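Local coordinates for protein alpha-11 giardin (Giardia intestinalis, PDB 2II2) that is an annexin that binds calcium and probably phospholipids, and may take part in attachment of the parasite to the intestinal mucosa and in cytoskeletal rearrangement, at residues A[272-275]-A[276-279]; A[192-195]-A[196-200]; A[48-52]-A[53-57]; A[7-10]-A[11-14]. All coordinates share one frame; numbering follows the deposited sequence.

Contact 1 (A[272-275]-A[276-279]). With SO4 (sulfate ion), chain C.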
loop_
_atom_site.group_PDB
_atom_site.type_symbol
_atom_site.label_atom_id
_atom_site.label_comp_id
_atom_site.label_asym_id
_atom_site.label_seq_id
_atom_site.Cartn_x
_atom_site.Cartn_y
_atom_site.Cartn_z
ATOM N N VAL A 272 -11.912 7.721 6.538
ATOM C CA VAL A 272 -12.183 8.123 7.934
ATOM C C VAL A 272 -10.928 8.715 8.553
ATOM O O VAL A 272 -10.956 9.769 9.177
ATOM C CB VAL A 272 -12.656 6.898 8.786
ATOM C CG1 VAL A 272 -12.809 7.277 10.262
ATOM C CG2 VAL A 272 -13.980 6.329 8.253
ATOM N N HIS A 273 -9.826 7.984 8.419
ATOM C CA HIS A 273 -8.563 8.401 8.988
ATOM C C HIS A 273 -7.905 9.496 8.205
ATOM O O HIS A 273 -7.091 10.235 8.745
ATOM C CB HIS A 273 -7.615 7.230 9.078
ATOM C CG HIS A 273 -8.149 6.126 9.905
ATOM N ND1 HIS A 273 -8.148 6.168 11.279
ATOM C CD2 HIS A 273 -8.725 4.954 9.556
ATOM C CE1 HIS A 273 -8.679 5.050 11.741
ATOM N NE2 HIS A 273 -9.026 4.292 10.721
ATOM N N TYR A 274 -8.201 9.572 6.916
ATOM C CA TYR A 274 -7.603 10.606 6.100
ATOM C C TYR A 274 -8.059 12.001 6.533
ATOM O O TYR A 274 -7.372 13.002 6.297
ATOM C CB TYR A 274 -7.902 10.356 4.613
ATOM C CG TYR A 274 -7.189 11.326 3.693
ATOM C CD1 TYR A 274 -5.951 11.020 3.127
ATOM C CD2 TYR A 274 -7.722 12.601 3.404
ATOM C CE1 TYR A 274 -5.297 11.947 2.300
ATOM C CE2 TYR A 274 -7.069 13.514 2.601
ATOM C CZ TYR A 274 -5.857 13.176 2.051
ATOM O OH TYR A 274 -5.189 14.056 1.261
ATOM N N ALA A 275 -9.230 12.059 7.167
ATOM C CA ALA A 275 -9.849 13.328 7.557
ATOM C C ALA A 275 -8.930 14.245 8.394
ATOM O O ALA A 275 -9.082 15.485 8.353
ATOM C CB ALA A 275 -11.183 13.074 8.257
ATOM N N CYS A 276 -7.945 13.642 9.072
ATOM C CA CYS A 276 -6.812 14.304 9.751
ATOM C C CYS A 276 -6.258 15.409 8.836
ATOM O O CYS A 276 -5.993 16.549 9.254
ATOM C CB CYS A 276 -5.684 13.250 10.083
ATOM S SG CYS A 276 -4.205 13.891 10.834
ATOM N N TRP A 277 -6.111 15.059 7.566
ATOM C CA TRP A 277 -5.360 15.857 6.581
ATOM C C TRP A 277 -6.247 16.639 5.624
ATOM O O TRP A 277 -5.853 17.644 5.043
ATOM C CB TRP A 277 -4.422 14.934 5.811
ATOM C CG TRP A 277 -3.381 14.329 6.702
ATOM C CD1 TRP A 277 -2.390 15.001 7.339
ATOM C CD2 TRP A 277 -3.241 12.952 7.074
ATOM N NE1 TRP A 277 -1.631 14.135 8.085
ATOM C CE2 TRP A 277 -2.124 12.869 7.934
ATOM C CE3 TRP A 277 -3.942 11.778 6.749
ATOM C CZ2 TRP A 277 -1.703 11.663 8.502
ATOM C CZ3 TRP A 277 -3.522 10.591 7.306
ATOM C CH2 TRP A 277 -2.404 10.534 8.166
ATOM N N GLY A 278 -7.453 16.149 5.435
ATOM C CA GLY A 278 -8.382 16.778 4.536
ATOM C C GLY A 278 -9.486 15.817 4.246
ATOM O O GLY A 278 -9.572 14.738 4.849
ATOM N N VAL A 279 -10.362 16.227 3.349
ATOM C CA VAL A 279 -11.429 15.371 2.904
ATOM C C VAL A 279 -10.846 14.551 1.752
ATOM O O VAL A 279 -10.432 15.112 0.728
ATOM C CB VAL A 279 -12.662 16.185 2.448
ATOM C CG1 VAL A 279 -13.751 15.250 1.984
ATOM C CG2 VAL A 279 -13.194 17.071 3.597
HETATM S S SO4 C . 1.101 15.991 8.646
HETATM O O1 SO4 C . 2.374 16.696 8.762
HETATM O O2 SO4 C . 0.097 16.913 8.124
HETATM O O3 SO4 C . 1.248 14.860 7.734
HETATM O O4 SO4 C . 0.679 15.505 9.957
HETATM O O HOH W 1 -9.164 11.466 10.742
#

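Contact 2 (A[192-195]-A[196-200])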
loop_
_atom_site.group_PDB
_atom_site.type_symbol
_atom_site.label_atom_id
_atom_site.label_comp_id
_atom_site.label_asym_id
_atom_site.label_seq_id
_atom_site.Cartn_x
_atom_site.Cartn_y
_atom_site.Cartn_z
ATOM N N GLU A 192 -1.697 2.097 23.946
ATOM C CA GLU A 192 -1.220 2.662 25.198
ATOM C C GLU A 192 0.186 3.291 25.084
ATOM O O GLU A 192 0.447 4.362 25.651
ATOM C CB GLU A 192 -1.245 1.591 26.275
ATOM C CG GLU A 192 -2.654 1.085 26.529
ATOM C CD GLU A 192 -2.727 -0.296 27.178
ATOM O OE1 GLU A 192 -1.671 -0.876 27.525
ATOM O OE2 GLU A 192 -3.869 -0.806 27.335
ATOM N N ILE A 193 1.090 2.636 24.341
ATOM C CA ILE A 193 2.431 3.152 24.122
ATOM C C ILE A 193 2.357 4.497 23.406
ATOM O O ILE A 193 3.049 5.456 23.789
ATOM C CB ILE A 193 3.285 2.138 23.331
ATOM C CG1 ILE A 193 3.548 0.886 24.185
ATOM C CG2 ILE A 193 4.569 2.778 22.810
ATOM C CD1 ILE A 193 4.034 -0.304 23.333
ATOM N N ASN A 194 1.501 4.550 22.380
ATOM C CA ASN A 194 1.309 5.755 21.620
ATOM C C ASN A 194 0.822 6.913 22.490
ATOM O O ASN A 194 1.364 8.029 22.424
ATOM C CB ASN A 194 0.343 5.471 20.473
ATOM C CG ASN A 194 0.097 6.664 19.617
ATOM O OD1 ASN A 194 1.019 7.162 18.947
ATOM N ND2 ASN A 194 -1.149 7.135 19.589
ATOM N N HIS A 195 -0.186 6.656 23.306
ATOM C CA HIS A 195 -0.679 7.699 24.178
ATOM C C HIS A 195 0.392 8.163 25.147
ATOM O O HIS A 195 0.571 9.373 25.357
ATOM C CB HIS A 195 -1.894 7.185 24.943
ATOM C CG HIS A 195 -2.361 8.115 26.024
ATOM N ND1 HIS A 195 -2.791 9.395 25.754
ATOM C CD2 HIS A 195 -2.464 7.954 27.363
ATOM C CE1 HIS A 195 -3.150 9.983 26.881
ATOM N NE2 HIS A 195 -2.958 9.133 27.873
ATOM N N ARG A 196 1.126 7.214 25.733
ATOM C CA ARG A 196 2.167 7.591 26.704
ATOM C C ARG A 196 3.244 8.433 26.020
ATOM O O ARG A 196 3.757 9.394 26.626
ATOM C CB ARG A 196 2.769 6.335 27.340
ATOM C CG ARG A 196 1.856 5.575 28.331
ATOM C CD ARG A 196 2.611 4.495 29.080
ATOM N NE ARG A 196 3.157 4.929 30.370
ATOM C CZ ARG A 196 2.513 4.864 31.534
ATOM N NH1 ARG A 196 1.274 4.389 31.592
ATOM N NH2 ARG A 196 3.103 5.285 32.648
ATOM N N PHE A 197 3.589 8.085 24.773
ATOM C CA PHE A 197 4.592 8.864 24.051
ATOM C C PHE A 197 4.108 10.301 23.892
ATOM O O PHE A 197 4.866 11.240 24.062
ATOM C CB PHE A 197 4.845 8.239 22.682
ATOM C CG PHE A 197 5.876 8.976 21.857
ATOM C CD1 PHE A 197 7.196 8.554 21.849
ATOM C CD2 PHE A 197 5.525 10.065 21.084
ATOM C CE1 PHE A 197 8.140 9.190 21.095
ATOM C CE2 PHE A 197 6.468 10.729 20.287
ATOM C CZ PHE A 197 7.783 10.285 20.298
ATOM N N GLU A 198 2.846 10.481 23.538
ATOM C CA GLU A 198 2.294 11.829 23.323
ATOM C C GLU A 198 2.340 12.622 24.627
ATOM O O GLU A 198 2.678 13.802 24.631
ATOM C CB GLU A 198 0.877 11.748 22.763
ATOM C CG GLU A 198 0.877 11.290 21.308
ATOM C CD GLU A 198 -0.460 11.418 20.625
ATOM O OE1 GLU A 198 -1.477 11.659 21.309
ATOM O OE2 GLU A 198 -0.475 11.263 19.387
ATOM N N VAL A 199 2.040 11.970 25.746
ATOM C CA VAL A 199 2.061 12.633 27.034
ATOM C C VAL A 199 3.502 13.006 27.408
ATOM O O VAL A 199 3.774 14.119 27.852
ATOM C CB VAL A 199 1.421 11.754 28.135
ATOM C CG1 VAL A 199 1.619 12.368 29.534
ATOM C CG2 VAL A 199 -0.070 11.544 27.863
ATOM N N LEU A 200 4.419 12.064 27.233
ATOM C CA LEU A 200 5.827 12.272 27.573
ATOM C C LEU A 200 6.510 13.386 26.765
ATOM O O LEU A 200 7.380 14.121 27.271
ATOM C CB LEU A 200 6.599 10.973 27.308
ATOM C CG LEU A 200 6.565 9.813 28.298
ATOM C CD1 LEU A 200 7.317 8.617 27.748
ATOM C CD2 LEU A 200 7.190 10.237 29.612
HETATM O O HOH W 2 1.222 9.666 18.057
HETATM O O HOH W 3 -2.467 11.485 23.921
#

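Contact 3 (A[48-52]-A[53-57])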
loop_
_atom_site.group_PDB
_atom_site.type_symbol
_atom_site.label_atom_id
_atom_site.label_comp_id
_atom_site.label_asym_id
_atom_site.label_seq_id
_atom_site.Cartn_x
_atom_site.Cartn_y
_atom_site.Cartn_z
ATOM N N THR A 48 -13.467 -15.515 -24.746
ATOM C CA THR A 48 -12.721 -14.769 -25.756
ATOM C C THR A 48 -11.390 -15.384 -26.119
ATOM O O THR A 48 -10.806 -15.019 -27.134
ATOM C CB THR A 48 -12.417 -13.338 -25.289
ATOM O OG1 THR A 48 -11.440 -13.381 -24.237
ATOM C CG2 THR A 48 -13.717 -12.637 -24.807
ATOM N N GLY A 49 -10.871 -16.252 -25.257
ATOM C CA GLY A 49 -9.520 -16.800 -25.434
ATOM C C GLY A 49 -8.405 -15.893 -24.908
ATOM O O GLY A 49 -7.219 -16.234 -25.014
ATOM N N LEU A 50 -8.768 -14.733 -24.351
ATOM C CA LEU A 50 -7.817 -13.720 -23.894
ATOM C C LEU A 50 -7.834 -13.647 -22.383
ATOM O O LEU A 50 -8.899 -13.545 -21.770
ATOM C CB LEU A 50 -8.201 -12.345 -24.452
ATOM C CG LEU A 50 -8.370 -12.239 -25.972
ATOM C CD1 LEU A 50 -9.165 -11.012 -26.380
ATOM C CD2 LEU A 50 -7.021 -12.296 -26.670
ATOM N N GLU A 51 -6.655 -13.718 -21.781
ATOM C CA GLU A 51 -6.509 -13.409 -20.366
ATOM C C GLU A 51 -6.797 -11.933 -20.114
ATOM O O GLU A 51 -6.225 -11.066 -20.767
ATOM C CB GLU A 51 -5.112 -13.815 -19.896
ATOM C CG GLU A 51 -4.974 -13.906 -18.378
ATOM C CD GLU A 51 -4.602 -12.578 -17.732
ATOM O OE1 GLU A 51 -3.627 -11.954 -18.179
ATOM O OE2 GLU A 51 -5.249 -12.164 -16.745
ATOM N N PHE A 52 -7.692 -11.651 -19.172
ATOM C CA PHE A 52 -8.237 -10.300 -19.064
ATOM C C PHE A 52 -7.222 -9.217 -18.747
ATOM O O PHE A 52 -7.255 -8.178 -19.371
ATOM C CB PHE A 52 -9.384 -10.269 -18.051
ATOM C CG PHE A 52 -10.023 -8.906 -17.904
ATOM C CD1 PHE A 52 -11.011 -8.478 -18.806
ATOM C CD2 PHE A 52 -9.609 -8.025 -16.894
ATOM C CE1 PHE A 52 -11.592 -7.215 -18.686
ATOM C CE2 PHE A 52 -10.175 -6.744 -16.780
ATOM C CZ PHE A 52 -11.186 -6.354 -17.667
ATOM N N ILE A 53 -6.363 -9.454 -17.764
ATOM C CA ILE A 53 -5.459 -8.421 -17.295
ATOM C C ILE A 53 -4.433 -8.097 -18.370
ATOM O O ILE A 53 -4.195 -6.941 -18.665
ATOM C CB ILE A 53 -4.818 -8.793 -15.938
ATOM C CG1 ILE A 53 -5.941 -8.937 -14.907
ATOM C CG2 ILE A 53 -3.769 -7.741 -15.543
ATOM C CD1 ILE A 53 -5.500 -9.160 -13.524
ATOM N N ALA A 54 -3.880 -9.122 -19.009
ATOM C CA ALA A 54 -2.917 -8.863 -20.058
ATOM C C ALA A 54 -3.558 -8.111 -21.231
ATOM O O ALA A 54 -2.952 -7.248 -21.833
ATOM C CB ALA A 54 -2.277 -10.176 -20.540
ATOM N N PHE A 55 -4.798 -8.471 -21.549
ATOM C CA PHE A 55 -5.514 -7.792 -22.626
ATOM C C PHE A 55 -5.787 -6.343 -22.253
ATOM O O PHE A 55 -5.608 -5.467 -23.063
ATOM C CB PHE A 55 -6.806 -8.533 -22.957
ATOM C CG PHE A 55 -7.565 -7.956 -24.130
ATOM C CD1 PHE A 55 -7.019 -7.992 -25.407
ATOM C CD2 PHE A 55 -8.842 -7.417 -23.966
ATOM C CE1 PHE A 55 -7.696 -7.468 -26.494
ATOM C CE2 PHE A 55 -9.534 -6.882 -25.049
ATOM C CZ PHE A 55 -8.979 -6.917 -26.322
ATOM N N LEU A 56 -6.217 -6.100 -21.014
ATOM C CA LEU A 56 -6.379 -4.727 -20.529
ATOM C C LEU A 56 -5.068 -3.940 -20.710
ATOM O O LEU A 56 -5.084 -2.831 -21.227
ATOM C CB LEU A 56 -6.877 -4.730 -19.090
ATOM C CG LEU A 56 -7.159 -3.376 -18.434
ATOM C CD1 LEU A 56 -8.172 -3.525 -17.330
ATOM C CD2 LEU A 56 -5.883 -2.755 -17.890
ATOM N N LYS A 57 -3.942 -4.547 -20.326
ATOM C CA LYS A 57 -2.658 -3.856 -20.440
ATOM C C LYS A 57 -2.271 -3.633 -21.900
ATOM O O LYS A 57 -1.649 -2.619 -22.218
ATOM C CB LYS A 57 -1.578 -4.636 -19.705
ATOM C CG LYS A 57 -1.659 -4.587 -18.194
ATOM C CD LYS A 57 -0.471 -5.330 -17.593
ATOM C CE LYS A 57 -0.590 -5.557 -16.098
ATOM N NZ LYS A 57 0.428 -6.534 -15.615
#

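Contact 4 (A[7-10]-A[11-14])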
loop_
_atom_site.group_PDB
_atom_site.type_symbol
_atom_site.label_atom_id
_atom_site.label_comp_id
_atom_site.label_asym_id
_atom_site.label_seq_id
_atom_site.Cartn_x
_atom_site.Cartn_y
_atom_site.Cartn_z
ATOM N N GLY A 7 -22.579 -12.623 -19.570
ATOM C CA GLY A 7 -22.659 -12.840 -21.006
ATOM C C GLY A 7 -22.696 -11.582 -21.841
ATOM O O GLY A 7 -22.102 -11.553 -22.906
ATOM N N ASP A 8 -23.419 -10.561 -21.377
ATOM C CA ASP A 8 -23.448 -9.281 -22.081
ATOM C C ASP A 8 -22.245 -8.426 -21.726
ATOM O O ASP A 8 -21.729 -7.673 -22.547
ATOM C CB ASP A 8 -24.731 -8.513 -21.798
ATOM C CG ASP A 8 -25.960 -9.255 -22.271
ATOM O OD1 ASP A 8 -25.927 -9.810 -23.395
ATOM O OD2 ASP A 8 -26.947 -9.301 -21.501
ATOM N N ALA A 9 -21.798 -8.548 -20.485
ATOM C CA ALA A 9 -20.703 -7.727 -20.017
ATOM C C ALA A 9 -19.365 -8.042 -20.681
ATOM O O ALA A 9 -18.557 -7.146 -20.852
ATOM C CB ALA A 9 -20.595 -7.855 -18.529
ATOM N N ILE A 10 -19.146 -9.292 -21.087
ATOM C CA ILE A 10 -17.888 -9.674 -21.734
ATOM C C ILE A 10 -17.660 -8.942 -23.061
ATOM O O ILE A 10 -16.638 -8.276 -23.218
ATOM C CB ILE A 10 -17.795 -11.206 -21.864
ATOM C CG1 ILE A 10 -17.500 -11.798 -20.485
ATOM C CG2 ILE A 10 -16.725 -11.635 -22.820
ATOM C CD1 ILE A 10 -17.798 -13.248 -20.360
ATOM N N PRO A 11 -18.613 -9.044 -24.009
ATOM C CA PRO A 11 -18.425 -8.249 -25.228
ATOM C C PRO A 11 -18.405 -6.733 -24.967
ATOM O O PRO A 11 -17.728 -5.981 -25.670
ATOM C CB PRO A 11 -19.619 -8.667 -26.121
ATOM C CG PRO A 11 -20.542 -9.364 -25.256
ATOM C CD PRO A 11 -19.809 -9.906 -24.078
ATOM N N GLU A 12 -19.172 -6.294 -23.973
ATOM C CA GLU A 12 -19.212 -4.874 -23.605
ATOM C C GLU A 12 -17.820 -4.359 -23.239
ATOM O O GLU A 12 -17.352 -3.342 -23.784
ATOM C CB GLU A 12 -20.189 -4.662 -22.444
ATOM C CG GLU A 12 -20.323 -3.217 -21.979
ATOM C CD GLU A 12 -21.214 -3.057 -20.768
ATOM O OE1 GLU A 12 -21.572 -4.055 -20.105
ATOM O OE2 GLU A 12 -21.544 -1.893 -20.461
ATOM N N VAL A 13 -17.152 -5.060 -22.334
ATOM C CA VAL A 13 -15.834 -4.601 -21.931
ATOM C C VAL A 13 -14.750 -4.852 -22.991
ATOM O O VAL A 13 -13.799 -4.092 -23.089
ATOM C CB VAL A 13 -15.391 -5.134 -20.545
ATOM C CG1 VAL A 13 -15.100 -6.658 -20.573
ATOM C CG2 VAL A 13 -14.198 -4.358 -20.012
ATOM N N LYS A 14 -14.920 -5.904 -23.801
ATOM C CA LYS A 14 -13.958 -6.132 -24.870
ATOM C C LYS A 14 -13.974 -4.927 -25.805
ATOM O O LYS A 14 -12.924 -4.423 -26.224
ATOM C CB LYS A 14 -14.267 -7.439 -25.607
ATOM C CG LYS A 14 -13.241 -7.803 -26.655
ATOM C CD LYS A 14 -13.515 -9.200 -27.196
ATOM C CE LYS A 14 -12.451 -9.715 -28.144
ATOM N NZ LYS A 14 -12.528 -9.055 -29.486
#

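Contact 1 (A[272-275]-A[276-279])
Tyr274 and Trp277 meet in a local turn that ends helix 270-274 and leads towards helix 280-287. The turn is centred on one carbonyl. Tyr274 O accepts from Trp277 N at 2.7 Å and, more loosely, from Gly278 N at 3.3 Å. The two donors come from opposite faces of the carbonyl plane, so the oxygen is gripped from both sides. Gly278 O in turn lies near the plane of the Tyr274 ring, at its edge, 3.2 Å from Tyr274 CD2. The same Gly278 O receives a CA-H...O contact from Ala275 CA at 3.1 Å. Trp277 CB sits over one face of the Tyr274 ring. Trp277 chi1 (-64°) swings the indole beside the backbone N, and Cys276 SG lies over one of its faces, towards the rim. Trp277 NE1 makes weak hydrogen bonds to two oxygens of a sulfate, which probably came from the crystallisation liquor. A water donates to Val272 O and, weakly, to His273 O, and weakly accepts from Cys276 N. Tyr274 OH bonds to Asp283 on helix 280-287. Helix 232-244 packs alongside: Tyr274 touches Val244, His273 touches Ala237, and the Trp277 ring stacks with His241.

Contact 2 (A[192-195]-A[196-200])
Residues 192-195 and 196-200 are consecutive turns of one regular alpha-helix, helix 187-201. Four i to i+4 backbone bonds join them: Arg196 N to Glu192 O, Phe197 N to Ile193 O, Glu198 N to Asn194 O and Val199 N to His195 O. Their lengths run from 2.9 to 3.1 Å. Side chains four apart therefore lie one turn above each other. His195 and Val199 form the direct pair. Val199 CG2 is placed over one face of the imidazole, 3.9 Å from the ring centroid and 26° off the normal. It is offset towards the rim and comes nearest to His195 CE1, at 3.6 Å. This CH-pi contact depends on the first torsions: His195 CG is anti to the backbone N (chi1 171°), while Val199 CG2 is anti to its own carbonyl carbon. Asn194 and Glu198 do not bond directly, since Asn194 ND2 and Glu198 OE2 are 4.2 Å apart. A water joins them instead, donating to Asn194 OD1 and to Glu198 OE2, each at 2.7 Å. A second water donates to Glu198 OE1 and also hydrogen-bonds His195 ND1. Both carboxylate oxygens of Glu198 are thus held by water bridges, which should steady the turn of the group. The buried side of the helix carries Ile193 and Phe197. Ile193 packs on Asp159 of helix 156-169. Phe197 packs on Val205 and Ala208 of helix 205-212, and Asn194 touches His226 and Leu230 of helix 216-230.

Contact 3 (A[48-52]-A[53-57])
Glu51 bends its carboxylate over the first turn of helix 52-59: CG is anti to the backbone N (chi1 -164°) and the chain then bends at chi2 (-88°). Each carboxylate oxygen takes one backbone N-H. Ala54 N donates to Glu51 OE1 at 3.0 Å and Ile53 N donates to Glu51 OE2 at 3.1 Å. Both donors stand well out of the carboxylate plane. Glu51 is the N-cap residue, and its side chain satisfies two amides of the first turn. Its negative charge probably also suits the positive end of the helix dipole. Its backbone joins in, as Glu51 O accepts from Phe55 N at 3.1 Å. The preceding helix 34-48 ends in an ST turn, with Leu50 N donating to Thr48 OG1 at 3.0 Å, and Gly49 has positive phi. This is the linker between two helices of the all-helical annexin fold. Leu50 CD1 then reaches over the centre of one face of the Phe55 ring, 3.9 Å from its centroid and 13° off the normal. One turn apart, Phe52 CE2 packs against Leu56 CD1 at 3.8 Å. The Phe52 ring also meets Phe44 edge-to-face and touches Trp73. The side chain of Leu56 lies about 4 Å from those of Ile60 and Glu66. These two residues bind calcium in another structure of this protein; none is bound here.

Contact 4 (A[7-10]-A[11-14])
Pro11 meets Gly7 and Asp8 near the start of helix 9-18, close to the N-terminus of this all-helical annexin. Pro11 has no N-H to give, and its ring fills the place where a backbone bond to Gly7 O would otherwise form. Pro11 CD lies 3.1 Å from Gly7 O and 3.3 Å from Asp8 O. The same Pro11 CD is 3.3 Å from Ile10 CB, a closeness that the Ile-Pro peptide link forces. The next amides are bonded normally. Glu12 N donates to Asp8 O at 3.2 Å, Val13 N to Ala9 O at 2.9 Å and Lys14 N to Ile10 O at 3.0 Å. Within 7-14, the i to i+4 bonds run from Glu12 to Lys14.

The packed side is made by Ala9, Ile10 and Val13, all buried. Ile10 touches Gln43 and Phe44 of helix 34-48, Ala9 touches Phe28 of helix 22-29, and Val13 touches Leu25 and Phe28 of helix 22-29 and Phe52 of helix 52-59. The solvent side is looser. Gly7 and Asp8 are exposed, and Asp8 CB is directed away from residues 11-14. Pro11 is exposed too, although its CD sits close to the two carbonyls. Glu12 and Lys14 are tied down at the border of this side. Glu12 has CG anti to the backbone N (chi1 -180°) and an extended chain, which carries the carboxylate to a salt bridge with Arg31, while Lys14 pairs with Glu18. Val13 CG1 instead sits between the backbone N and the carbonyl carbon (chi1 70°), and it rests 3.5 Å from both Ala9 O and Ile10 O.

Along the chain the order is contact 4, contact 3, contact 2 and contact 1. Contacts 3 and 4 are neighbours, with centres about 13 Å apart. They touch where helix 9-18 meets the end of helix 34-48 and the start of helix 52-59: Ile10 on Thr48, and Lys14 on Leu50 and Phe55. Contact 2, on helix 187-201, lies across the chain's centre from both, about 51 Å from contact 3 and about 54 Å from contact 4, centre to centre. Contact 1 is nearer the middle, about 22 Å from contact 2 and about 37 Å from the other two, again between centres. The calcium-binding residues Ile60 and Glu66 belong to the end that holds contact 3.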